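Long-range contacts in flagellar assembly factor FliW (Geobacillus thermodenitrificans, PDB 5DMD), which probably binds CsrA and keeps it from repressing translation of targets such as flagellin, and probably also binds flagellin during flagellum assembly: residues D18-F22 and K33-L37; N77-Q83 and K119-V125; L92-L96 and T106-Q110. The protein carries 1 engineered substitution. All coordinates share one frame; numbering follows the deposited sequence.

Following the chain from its N terminus, interaction 1 closes first: 18-22 runs out, a short loop without helix or strand follows, and 33-37 comes back antiparallel to it. Interaction 2 opens later, at helix 76-81, and closes only when the chain reaches strand 121-124. Between its two ends the chain makes the hairpin of strands 90-97 and 106-116, so interaction 3 lies wholly within that excursion. Interactions 1 and 2 meet directly, because Arg21 bonds through its backbone to Arg120 and Gly122. Leu37 touches Tyr93 and Gln124 touches Ile95. The three contacts thus tie the short strand 20-21, the helix and the central hairpin to one curled sheet.

Interaction 1. Residues D18-F22 and K33-L37; sequences DIVRF and KQFVL
Val20 and Phe35 form an antiparallel hydrogen-bonded pair: Val20 N gives its hydrogen to Phe35 O at 2.8 Å, and Phe35 N returns one to Val20 O at 3.1 Å. Two residues on, Phe22 N donates to Lys33 O over 2.8 Å, but it comes from above the carbonyl plane, 43° out of it. Beyond the other end a water takes over, donating to Asp18 O and accepting from Leu37 N.

On the face carrying Val20 and Phe35 the contact is apolar. The rings of Phe22 and Phe35 make an edge-to-face pair with Phe35 supplying the edge; centroids are 5.2 Å apart and planes 65° from each other. Phe22 CD1 and Phe35 CD1 come within 3.7 Å. Beside them Val20 CG2 meets Leu37 CD1. On the opposite face Ile19 CG2 rests 3.8 Å from Gln34 CB. Arg21 has CG anti to its amide nitrogen (chi1 179°) and stays extended as far as NE, carrying its guanidinium across the Lys33 chain; one face lies over Lys33 CB, and Arg21 NH2 is 3.7 Å from Lys33 CD. The Lys33 chain bends at its end, where NZ is held by the backbone oxygens of Leu30 and Glu23.

Further out, Phe35 packs on Leu48 and Ser50 of strand 45-50, and Phe22 on Ile113. Arg21 also makes backbone bonds to Arg120 and Gly122, so strand 20-21 is bonded along both of its edges. Short as it is, it bridges strands 34-39 and 121-124, as in a curled, barrel-like antiparallel sheet.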
loop_
_atom_site.group_PDB
_atom_site.type_symbol
_atom_site.label_atom_id
_atom_site.label_comp_id
_atom_site.label_asym_id
_atom_site.label_seq_id
_atom_site.Cartn_x
_atom_site.Cartn_y
_atom_site.Cartn_z
ATOM N N ASP A 18 -5.753 -5.714 -14.900
ATOM C CA ASP A 18 -4.778 -5.027 -14.071
ATOM C C ASP A 18 -5.406 -4.446 -12.814
ATOM O O ASP A 18 -4.682 -4.132 -11.865
ATOM C CB ASP A 18 -4.160 -3.855 -14.840
ATOM C CG ASP A 18 -3.347 -4.299 -16.048
ATOM O OD1 ASP A 18 -2.699 -5.364 -15.992
ATOM O OD2 ASP A 18 -3.337 -3.551 -17.047
ATOM N N ILE A 19 -6.727 -4.289 -12.792
ATOM C CA ILE A 19 -7.382 -3.492 -11.756
ATOM C C ILE A 19 -7.554 -4.317 -10.490
ATOM O O ILE A 19 -8.042 -5.454 -10.533
ATOM C CB ILE A 19 -8.729 -2.947 -12.255
ATOM C CG1 ILE A 19 -8.482 -2.018 -13.448
ATOM C CG2 ILE A 19 -9.501 -2.240 -11.131
ATOM C CD1 ILE A 19 -9.737 -1.438 -14.054
ATOM N N VAL A 20 -7.151 -3.747 -9.359
ATOM C CA VAL A 20 -7.450 -4.302 -8.045
ATOM C C VAL A 20 -8.650 -3.551 -7.493
ATOM O O VAL A 20 -8.624 -2.317 -7.376
ATOM C CB VAL A 20 -6.255 -4.181 -7.090
ATOM C CG1 VAL A 20 -6.601 -4.801 -5.729
ATOM C CG2 VAL A 20 -5.028 -4.849 -7.678
ATOM N N ARG A 21 -9.705 -4.292 -7.156
ATOM C CA ARG A 21 -10.910 -3.698 -6.597
ATOM C C ARG A 21 -10.790 -3.615 -5.082
ATOM O O ARG A 21 -10.476 -4.611 -4.418
ATOM C CB ARG A 21 -12.157 -4.500 -6.965
ATOM C CG ARG A 21 -13.423 -3.898 -6.370
ATOM C CD ARG A 21 -14.693 -4.631 -6.778
ATOM N NE ARG A 21 -15.882 -3.878 -6.393
ATOM C CZ ARG A 21 -16.279 -2.746 -6.964
ATOM N NH1 ARG A 21 -15.650 -2.240 -8.013
ATOM N NH2 ARG A 21 -17.339 -2.110 -6.473
ATOM N N PHE A 22 -11.027 -2.422 -4.546
ATOM C CA PHE A 22 -11.123 -2.165 -3.111
ATOM C C PHE A 22 -12.608 -1.926 -2.834
ATOM O O PHE A 22 -13.119 -0.824 -3.032
ATOM C CB PHE A 22 -10.283 -0.931 -2.774
ATOM C CG PHE A 22 -8.799 -1.196 -2.679
ATOM C CD1 PHE A 22 -8.052 -1.509 -3.793
ATOM C CD2 PHE A 22 -8.162 -1.085 -1.452
ATOM C CE1 PHE A 22 -6.694 -1.733 -3.683
ATOM C CE2 PHE A 22 -6.801 -1.302 -1.334
ATOM C CZ PHE A 22 -6.066 -1.627 -2.452
ATOM N N LYS A 33 -12.634 2.841 -5.519
ATOM C CA LYS A 33 -12.729 1.394 -5.454
ATOM C C LYS A 33 -11.896 0.667 -6.499
ATOM O O LYS A 33 -11.902 -0.567 -6.519
ATOM C CB LYS A 33 -14.194 0.949 -5.542
ATOM C CG LYS A 33 -15.058 1.498 -4.398
ATOM C CD LYS A 33 -16.408 0.794 -4.349
ATOM C CE LYS A 33 -17.382 1.509 -3.420
ATOM N NZ LYS A 33 -16.901 1.573 -2.011
ATOM N N GLN A 34 -11.174 1.385 -7.363
ATOM C CA GLN A 34 -10.404 0.773 -8.438
ATOM C C GLN A 34 -9.010 1.377 -8.456
ATOM O O GLN A 34 -8.862 2.597 -8.616
ATOM C CB GLN A 34 -11.081 0.996 -9.787
ATOM C CG GLN A 34 -12.339 0.179 -9.976
ATOM C CD GLN A 34 -13.206 0.723 -11.089
ATOM O OE1 GLN A 34 -13.520 0.016 -12.042
ATOM N NE2 GLN A 34 -13.591 1.986 -10.977
ATOM N N PHE A 35 -7.998 0.524 -8.304
ATOM C CA PHE A 35 -6.606 0.949 -8.320
ATOM C C PHE A 35 -5.787 0.025 -9.206
ATOM O O PHE A 35 -6.124 -1.141 -9.428
ATOM C CB PHE A 35 -6.000 0.902 -6.908
ATOM C CG PHE A 35 -6.485 1.987 -6.007
ATOM C CD1 PHE A 35 -7.652 1.835 -5.267
ATOM C CD2 PHE A 35 -5.763 3.164 -5.880
ATOM C CE1 PHE A 35 -8.093 2.862 -4.425
ATOM C CE2 PHE A 35 -6.200 4.189 -5.056
ATOM C CZ PHE A 35 -7.364 4.036 -4.323
ATOM N N VAL A 36 -4.691 0.558 -9.708
ATOM C CA VAL A 36 -3.681 -0.248 -10.378
ATOM C C VAL A 36 -2.366 -0.032 -9.645
ATOM O O VAL A 36 -2.135 1.029 -9.053
ATOM C CB VAL A 36 -3.560 0.086 -11.888
ATOM C CG1 VAL A 36 -3.255 1.563 -12.104
ATOM C CG2 VAL A 36 -2.525 -0.789 -12.579
ATOM N N LEU A 37 -1.522 -1.059 -9.644
ATOM C CA LEU A 37 -0.213 -1.007 -9.004
ATOM C C LEU A 37 0.836 -0.818 -10.086
ATOM O O LEU A 37 0.968 -1.662 -10.975
ATOM C CB LEU A 37 0.061 -2.284 -8.211
ATOM C CG LEU A 37 -0.545 -2.428 -6.810
ATOM C CD1 LEU A 37 -2.062 -2.292 -6.808
ATOM C CD2 LEU A 37 -0.137 -3.763 -6.209
HETATM O O HOH W 1 -2.171 -3.477 -11.037
#

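Interaction 2. Residues N77-Q83 and K119-V125; sequences NTLEQLQ and KRLGKQV
Here the last turn of the helix, 77-81, packs against strand 121-124, the axes of these two pieces 9.6 Å apart and running nearly antiparallel at 155°. Leu82 fills the middle of the contact: its CD2 lies over the Gly122 backbone and 3.8 Å from Leu121 CB, while its CD1 meets Lys123 CB. The Lys123 chain, fully extended from a chi1 of 180°, carries NZ to the helix, where it donates to Thr78 OG1 at 2.8 Å and to Gln81 OE1 at 2.8 Å, the latter in the carbonyl plane. Thr78 OG1 is also bonded to Asp75 OD1, which helps fix the hydroxyl that receives NZ. A methionine in place of Lys123 has no ammonium to give, and Thr78 OG1 and Gln81 OE1 would probably lose their shared link, leaving the Gln81 amide freer to turn. Thr78 CG2 and Val125 CG2 meet tip to tip, 3.7 Å apart.

At the other end Lys119 NZ donates to Gln83 OE1 over 2.8 Å, tilted from the amide plane, and a water joins that NZ to Gln83 O. Gln83, with positive phi, ends the helix in a Schellman motif. On the strand side, Arg120 and Leu121 both face Asn116 of strand 106-116, a G1 beta bulge that leads into the strand of this helix-on-sheet packing.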
loop_
_atom_site.group_PDB
_atom_site.type_symbol
_atom_site.label_atom_id
_atom_site.label_comp_id
_atom_site.label_asym_id
_atom_site.label_seq_id
_atom_site.Cartn_x
_atom_site.Cartn_y
_atom_site.Cartn_z
ATOM N N ASN A 77 -12.760 -10.813 9.757
ATOM C CA ASN A 77 -13.563 -10.104 8.769
ATOM C C ASN A 77 -12.754 -9.748 7.528
ATOM O O ASN A 77 -13.245 -9.875 6.402
ATOM C CB ASN A 77 -14.190 -8.859 9.380
ATOM C CG ASN A 77 -15.202 -8.237 8.458
ATOM O OD1 ASN A 77 -16.227 -8.844 8.153
ATOM N ND2 ASN A 77 -14.917 -7.028 7.991
ATOM N N THR A 78 -11.516 -9.283 7.714
ATOM C CA THR A 78 -10.665 -8.988 6.565
ATOM C C THR A 78 -10.361 -10.245 5.759
ATOM O O THR A 78 -10.389 -10.223 4.520
ATOM C CB THR A 78 -9.366 -8.325 7.031
ATOM O OG1 THR A 78 -9.654 -7.042 7.604
ATOM C CG2 THR A 78 -8.369 -8.185 5.885
ATOM N N LEU A 79 -10.050 -11.349 6.442
ATOM C CA LEU A 79 -9.764 -12.589 5.728
ATOM C C LEU A 79 -10.947 -13.008 4.865
ATOM O O LEU A 79 -10.775 -13.432 3.715
ATOM C CB LEU A 79 -9.380 -13.698 6.715
ATOM C CG LEU A 79 -8.083 -13.469 7.506
ATOM C CD1 LEU A 79 -7.981 -14.438 8.674
ATOM C CD2 LEU A 79 -6.868 -13.593 6.612
ATOM N N GLU A 80 -12.160 -12.883 5.402
ATOM C CA GLU A 80 -13.351 -13.214 4.629
ATOM C C GLU A 80 -13.543 -12.252 3.456
ATOM O O GLU A 80 -13.771 -12.682 2.317
ATOM C CB GLU A 80 -14.573 -13.240 5.549
ATOM C CG GLU A 80 -15.842 -13.742 4.884
ATOM C CD GLU A 80 -17.022 -13.706 5.829
ATOM O OE1 GLU A 80 -16.841 -14.103 7.000
ATOM O OE2 GLU A 80 -18.118 -13.280 5.409
ATOM N N GLN A 81 -13.444 -10.943 3.712
ATOM C CA GLN A 81 -13.693 -9.958 2.665
ATOM C C GLN A 81 -12.750 -10.147 1.488
ATOM O O GLN A 81 -13.140 -9.947 0.330
ATOM C CB GLN A 81 -13.516 -8.546 3.226
ATOM C CG GLN A 81 -14.683 -8.046 4.053
ATOM C CD GLN A 81 -14.332 -6.816 4.877
ATOM O OE1 GLN A 81 -13.176 -6.601 5.240
ATOM N NE2 GLN A 81 -15.338 -5.996 5.169
ATOM N N LEU A 82 -11.496 -10.500 1.765
ATOM C CA LEU A 82 -10.491 -10.649 0.729
ATOM C C LEU A 82 -10.321 -12.090 0.270
ATOM O O LEU A 82 -9.432 -12.363 -0.547
ATOM C CB LEU A 82 -9.157 -10.121 1.241
ATOM C CG LEU A 82 -9.135 -8.627 1.516
ATOM C CD1 LEU A 82 -7.774 -8.227 1.985
ATOM C CD2 LEU A 82 -9.514 -7.809 0.281
ATOM N N GLN A 83 -11.140 -13.009 0.787
ATOM C CA GLN A 83 -11.108 -14.426 0.398
ATOM C C GLN A 83 -9.724 -15.050 0.578
ATOM O O GLN A 83 -9.241 -15.791 -0.278
ATOM C CB GLN A 83 -11.662 -14.644 -1.013
ATOM C CG GLN A 83 -13.058 -14.059 -1.190
ATOM C CD GLN A 83 -13.760 -14.560 -2.435
ATOM O OE1 GLN A 83 -13.124 -14.823 -3.456
ATOM N NE2 GLN A 83 -15.079 -14.691 -2.358
ATOM N N LYS A 119 -7.257 -12.934 -6.798
ATOM C CA LYS A 119 -8.649 -12.510 -6.803
ATOM C C LYS A 119 -8.801 -11.023 -7.100
ATOM O O LYS A 119 -9.932 -10.551 -7.271
ATOM C CB LYS A 119 -9.296 -12.818 -5.448
ATOM C CG LYS A 119 -9.480 -14.317 -5.195
ATOM C CD LYS A 119 -10.237 -14.994 -6.338
ATOM C CE LYS A 119 -11.242 -16.036 -5.850
ATOM N NZ LYS A 119 -11.040 -16.411 -4.421
ATOM N N ARG A 120 -7.692 -10.281 -7.145
ATOM C CA ARG A 120 -7.716 -8.849 -7.457
ATOM C C ARG A 120 -8.576 -8.055 -6.473
ATOM O O ARG A 120 -9.359 -7.186 -6.870
ATOM C CB ARG A 120 -8.158 -8.593 -8.904
ATOM C CG ARG A 120 -7.257 -9.181 -9.970
ATOM C CD ARG A 120 -5.817 -8.735 -9.833
ATOM N NE ARG A 120 -5.160 -8.725 -11.134
ATOM C CZ ARG A 120 -4.224 -9.587 -11.510
ATOM N NH1 ARG A 120 -3.795 -10.541 -10.699
ATOM N NH2 ARG A 120 -3.710 -9.494 -12.735
ATOM N N LEU A 121 -8.444 -8.361 -5.181
ATOM C CA LEU A 121 -9.197 -7.682 -4.134
ATOM C C LEU A 121 -8.246 -7.048 -3.127
ATOM O O LEU A 121 -7.278 -7.680 -2.694
ATOM C CB LEU A 121 -10.071 -8.686 -3.380
ATOM C CG LEU A 121 -11.130 -9.445 -4.175
ATOM C CD1 LEU A 121 -11.700 -10.591 -3.327
ATOM C CD2 LEU A 121 -12.242 -8.511 -4.632
ATOM N N GLY A 122 -8.554 -5.818 -2.704
ATOM C CA GLY A 122 -7.677 -5.089 -1.806
ATOM C C GLY A 122 -8.431 -4.426 -0.669
ATOM O O GLY A 122 -9.626 -4.147 -0.765
ATOM N N LYS A 123 -7.700 -4.173 0.416
ATOM C CA LYS A 123 -8.225 -3.438 1.556
ATOM C C LYS A 123 -7.063 -2.739 2.241
ATOM O O LYS A 123 -5.963 -3.291 2.311
ATOM C CB LYS A 123 -8.896 -4.393 2.557
ATOM C CG LYS A 123 -9.483 -3.720 3.806
ATOM C CD LYS A 123 -10.234 -4.727 4.675
ATOM C CE LYS A 123 -10.830 -4.045 5.899
ATOM N NZ LYS A 123 -11.485 -5.028 6.815
ATOM N N GLN A 124 -7.297 -1.527 2.745
ATOM C CA GLN A 124 -6.373 -0.937 3.708
ATOM C C GLN A 124 -6.884 -1.256 5.104
ATOM O O GLN A 124 -7.970 -0.805 5.489
ATOM C CB GLN A 124 -6.202 0.575 3.533
ATOM C CG GLN A 124 -5.225 1.135 4.567
ATOM C CD GLN A 124 -4.738 2.536 4.267
ATOM O OE1 GLN A 124 -5.475 3.361 3.718
ATOM N NE2 GLN A 124 -3.493 2.813 4.628
ATOM N N VAL A 125 -6.107 -2.033 5.856
ATOM C CA VAL A 125 -6.511 -2.548 7.158
ATOM C C VAL A 125 -5.867 -1.674 8.218
ATOM O O VAL A 125 -4.656 -1.429 8.168
ATOM C CB VAL A 125 -6.048 -4.006 7.319
ATOM C CG1 VAL A 125 -6.378 -4.532 8.715
ATOM C CG2 VAL A 125 -6.629 -4.891 6.219
HETATM O O HOH W 2 -9.063 -16.817 -2.585
#

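Interaction 3. Residues L92-L96 and T106-Q110; sequences LYVIL and TANLQ
Leu96 and Ala107 face each other as an antiparallel non-hydrogen-bonded pair, CA to CA 4.5 Å, beyond which Asn108 N donates to Ile95 O at 3.2 Å and a nearly straight 168°. The returning bond is missing; instead a water accepts from Ile95 N and donates to Asn108 O, 2.7 Å away. With the water wedged in, the two backbones separate from Asn108 onward.

Apolar side chains pack across the pair and beyond it. Ala107 CB touches two side chains on the same face of the facing strand, 3.8 Å from Leu96 CD2 and 4.0 Å from Val94 CG2. The other branch of Val94, CG1, lies beside Val94's own backbone N, anti to the carbonyl carbon (chi1 -69°), and reaches over to Asn108 O and to Leu109 CD2, the latter 3.9 Å off, with the two side chains meeting at a slant. Asn108 OD1 turns back on its own segment, accepting weakly from Gln110 N and from Ala111 N, and Leu109 O is bonded to Tyr70 OH.

After this detour direct pairing resumes where Tyr93 bonds to Ile113 through the backbone. Strand 90-97 pairs along its other edge with strand 57-61, through Val94 to Ile61 and Leu96 to Val59, while Ala107 makes a backbone bond to His136 of strand 136-137.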
loop_
_atom_site.group_PDB
_atom_site.type_symbol
_atom_site.label_atom_id
_atom_site.label_comp_id
_atom_site.label_asym_id
_atom_site.label_seq_id
_atom_site.Cartn_x
_atom_site.Cartn_y
_atom_site.Cartn_z
ATOM N N LEU A 92 1.476 -7.844 0.684
ATOM C CA LEU A 92 1.384 -6.795 1.683
ATOM C C LEU A 92 2.241 -5.605 1.271
ATOM O O LEU A 92 3.353 -5.770 0.753
ATOM C CB LEU A 92 1.899 -7.283 3.041
ATOM C CG LEU A 92 1.104 -8.288 3.873
ATOM C CD1 LEU A 92 1.860 -8.579 5.167
ATOM C CD2 LEU A 92 -0.307 -7.803 4.164
ATOM N N TYR A 93 1.738 -4.407 1.543
ATOM C CA TYR A 93 2.457 -3.170 1.266
ATOM C C TYR A 93 2.181 -2.214 2.406
ATOM O O TYR A 93 1.142 -2.305 3.066
ATOM C CB TYR A 93 1.973 -2.495 -0.032
ATOM C CG TYR A 93 2.102 -3.391 -1.247
ATOM C CD1 TYR A 93 3.312 -3.521 -1.910
ATOM C CD2 TYR A 93 1.019 -4.120 -1.711
ATOM C CE1 TYR A 93 3.438 -4.355 -3.004
ATOM C CE2 TYR A 93 1.135 -4.957 -2.809
ATOM C CZ TYR A 93 2.340 -5.067 -3.451
ATOM O OH TYR A 93 2.443 -5.900 -4.548
ATOM N N VAL A 94 3.110 -1.286 2.627
ATOM C CA VAL A 94 2.845 -0.148 3.504
ATOM C C VAL A 94 3.088 1.145 2.738
ATOM O O VAL A 94 3.919 1.207 1.826
ATOM C CB VAL A 94 3.651 -0.182 4.819
ATOM C CG1 VAL A 94 3.155 -1.320 5.723
ATOM C CG2 VAL A 94 5.146 -0.315 4.530
ATOM N N ILE A 95 2.366 2.180 3.121
ATOM C CA ILE A 95 2.433 3.465 2.432
ATOM C C ILE A 95 3.481 4.357 3.068
ATOM O O ILE A 95 3.540 4.501 4.292
ATOM C CB ILE A 95 1.052 4.139 2.408
ATOM C CG1 ILE A 95 0.075 3.247 1.658
ATOM C CG2 ILE A 95 1.115 5.531 1.753
ATOM C CD1 ILE A 95 -1.341 3.744 1.671
ATOM N N LEU A 96 4.287 4.995 2.228
ATOM C CA LEU A 96 5.327 5.897 2.687
ATOM C C LEU A 96 4.837 7.333 2.763
ATOM O O LEU A 96 4.021 7.784 1.954
ATOM C CB LEU A 96 6.531 5.844 1.745
ATOM C CG LEU A 96 7.194 4.491 1.490
ATOM C CD1 LEU A 96 8.480 4.694 0.683
ATOM C CD2 LEU A 96 7.479 3.766 2.803
ATOM N N THR A 106 9.241 7.958 6.239
ATOM C CA THR A 106 8.644 7.028 7.184
ATOM C C THR A 106 7.590 6.176 6.492
ATOM O O THR A 106 7.119 6.497 5.401
ATOM C CB THR A 106 7.993 7.762 8.363
ATOM O OG1 THR A 106 6.970 8.645 7.883
ATOM C CG2 THR A 106 9.033 8.563 9.130
ATOM N N ALA A 107 7.220 5.088 7.161
ATOM C CA ALA A 107 6.141 4.213 6.727
ATOM C C ALA A 107 5.082 4.100 7.820
ATOM O O ALA A 107 5.393 4.132 9.013
ATOM C CB ALA A 107 6.676 2.812 6.426
ATOM N N ASN A 108 3.820 3.958 7.403
ATOM C CA ASN A 108 2.716 3.705 8.331
ATOM C C ASN A 108 2.546 2.195 8.462
ATOM O O ASN A 108 1.887 1.557 7.638
ATOM C CB ASN A 108 1.428 4.391 7.871
ATOM C CG ASN A 108 0.299 4.256 8.889
ATOM O OD1 ASN A 108 0.289 3.335 9.706
ATOM N ND2 ASN A 108 -0.643 5.194 8.864
ATOM N N LEU A 109 3.147 1.621 9.510
ATOM C CA LEU A 109 3.032 0.191 9.766
ATOM C C LEU A 109 1.707 -0.191 10.419
ATOM O O LEU A 109 1.361 -1.383 10.440
ATOM C CB LEU A 109 4.215 -0.280 10.620
ATOM C CG LEU A 109 5.593 -0.007 10.018
ATOM C CD1 LEU A 109 6.663 -0.647 10.888
ATOM C CD2 LEU A 109 5.679 -0.507 8.582
ATOM N N GLN A 110 0.942 0.782 10.923
ATOM C CA GLN A 110 -0.356 0.480 11.515
ATOM C C GLN A 110 -1.417 0.147 10.475
ATOM O O GLN A 110 -2.395 -0.530 10.810
ATOM C CB GLN A 110 -0.848 1.666 12.355
ATOM C CG GLN A 110 -2.045 1.341 13.241
ATOM C CD GLN A 110 -2.739 2.582 13.787
ATOM O OE1 GLN A 110 -2.196 3.684 13.749
ATOM N NE2 GLN A 110 -3.944 2.398 14.312
HETATM O O HOH W 3 0.476 2.000 5.328
#